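Local coordinates for possible periplasmic protein (Campylobacter jejuni, PDB 3RGC) that is a SurA-like periplasmic chaperone and probably has peptidyl-prolyl cis-trans isomerase activity, at residues V5-E10 / E38-S43. Numbering follows the deposited sequence.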
# COMPACT_ATOMS: atom_id res chain seq x y z
N VAL B 5 37.15 17.57 -29.06
CA VAL B 5 36.78 16.23 -29.48
C VAL B 5 35.68 16.27 -30.55
O VAL B 5 34.78 17.11 -30.52
CB VAL B 5 36.30 15.36 -28.28
CG1 VAL B 5 36.12 13.90 -28.69
CG2 VAL B 5 37.27 15.47 -27.11
N VAL B 6 35.76 15.36 -31.51
CA VAL B 6 34.70 15.20 -32.48
C VAL B 6 34.19 13.80 -32.25
O VAL B 6 34.98 12.88 -32.09
CB VAL B 6 35.24 15.35 -33.91
CG1 VAL B 6 34.11 15.39 -34.91
CG2 VAL B 6 36.05 16.61 -34.03
N VAL B 7 32.87 13.66 -32.19
CA VAL B 7 32.23 12.36 -32.00
C VAL B 7 31.29 12.15 -33.17
O VAL B 7 30.40 12.97 -33.42
CB VAL B 7 31.44 12.31 -30.69
CG1 VAL B 7 30.79 10.93 -30.49
CG2 VAL B 7 32.34 12.66 -29.52
N ASP B 8 31.49 11.05 -33.89
CA ASP B 8 31.01 10.97 -35.26
C ASP B 8 31.60 12.18 -35.96
O ASP B 8 32.80 12.21 -36.24
CB ASP B 8 29.49 11.00 -35.34
CG ASP B 8 28.89 9.62 -35.49
OD1 ASP B 8 27.66 9.48 -35.31
OD2 ASP B 8 29.65 8.68 -35.80
N LYS B 9 30.77 13.18 -36.22
CA LYS B 9 31.28 14.43 -36.76
C LYS B 9 30.95 15.60 -35.83
O LYS B 9 31.42 16.72 -36.03
CB LYS B 9 30.72 14.67 -38.17
N GLU B 10 30.17 15.31 -34.79
CA GLU B 10 29.72 16.32 -33.85
C GLU B 10 30.82 16.80 -32.89
O GLU B 10 31.37 16.03 -32.11
CB GLU B 10 28.49 15.81 -33.09
CG GLU B 10 27.29 15.61 -34.02
CD GLU B 10 26.18 14.78 -33.41
OE1 GLU B 10 26.04 14.80 -32.17
OE2 GLU B 10 25.45 14.11 -34.17
N GLU B 38 26.50 12.16 -24.59
CA GLU B 38 25.42 13.03 -25.09
C GLU B 38 25.47 13.12 -26.60
O GLU B 38 24.43 13.17 -27.25
CB GLU B 38 25.51 14.43 -24.52
CG GLU B 38 24.90 14.58 -23.15
CD GLU B 38 24.88 16.03 -22.71
OE1 GLU B 38 25.18 16.90 -23.56
OE2 GLU B 38 24.56 16.30 -21.53
N LYS B 39 26.66 13.16 -27.17
CA LYS B 39 26.74 13.25 -28.63
C LYS B 39 26.27 11.96 -29.28
O LYS B 39 25.64 11.99 -30.33
CB LYS B 39 28.14 13.61 -29.10
CG LYS B 39 28.63 14.96 -28.59
CD LYS B 39 27.61 16.04 -28.89
CE LYS B 39 28.10 17.39 -28.42
NZ LYS B 39 27.09 18.45 -28.69
N MET B 40 26.58 10.82 -28.66
CA MET B 40 26.11 9.54 -29.16
C MET B 40 24.58 9.53 -29.18
O MET B 40 23.98 9.07 -30.14
CB MET B 40 26.64 8.37 -28.31
CG MET B 40 28.11 8.02 -28.53
SD MET B 40 28.70 6.70 -27.42
CE MET B 40 27.57 5.46 -27.87
N GLU B 41 23.95 10.05 -28.13
CA GLU B 41 22.49 10.03 -28.04
C GLU B 41 21.86 10.91 -29.10
O GLU B 41 20.92 10.52 -29.77
CB GLU B 41 22.02 10.53 -26.67
CG GLU B 41 22.33 9.59 -25.52
CD GLU B 41 22.10 10.24 -24.16
OE1 GLU B 41 21.97 11.48 -24.11
OE2 GLU B 41 22.05 9.51 -23.15
N ILE B 42 22.38 12.13 -29.21
CA ILE B 42 21.88 13.09 -30.19
C ILE B 42 21.91 12.48 -31.58
O ILE B 42 20.97 12.62 -32.35
CB ILE B 42 22.70 14.37 -30.17
CG1 ILE B 42 22.40 15.17 -28.90
CG2 ILE B 42 22.41 15.21 -31.40
CD1 ILE B 42 23.44 16.25 -28.61
N SER B 43 23.00 11.78 -31.89
CA SER B 43 23.16 11.16 -33.21
C SER B 43 22.19 10.02 -33.44
O SER B 43 21.68 9.82 -34.55
CB SER B 43 24.61 10.70 -33.40
OG SER B 43 24.65 9.40 -33.97
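E10 reaches K39, I42 and S43 because its CG sits beside the backbone N (chi1 -65°) and the chain then runs extended beyond CG. This puts the E10 carboxylate against the backbone of K39 and the side chains of I42 and S43. OE1 of E10 lies 3.4 Å from O of K39; both are acceptors, so no hydrogen bond forms. A kink at chi2 (-52°) in K39 sets its CD 3.8 Å from OE1 of E10. NZ of K39 stays 5.2 Å from OE1 of E10, too far for a salt bridge. OE1 of E10 is also 3.7 Å from CG2 of I42, and OE2 of E10 rests against CB of S43 at 3.6 Å. These carbon contacts are van der Waals.

CB of V7 packs on CB of K39 at 3.9 Å. CG1 of V7 approaches CG of M40 more loosely, at 4.4 Å. The one polar link is weak: OG of S43 donates to OD1 of D8 over 3.3 Å.

V7 to E10 form a type II' turn, the tip of a beta hairpin, closed by backbone bonds between V7 and E10 in both directions. The contact joins the hairpin of strands 3-7 and 10-13 to helix 30-48 in the SurA N-terminal region. I12 of strand 10-13 also touches V7 and K39, while M40 also packs on F238 and L241 of helix 218-244.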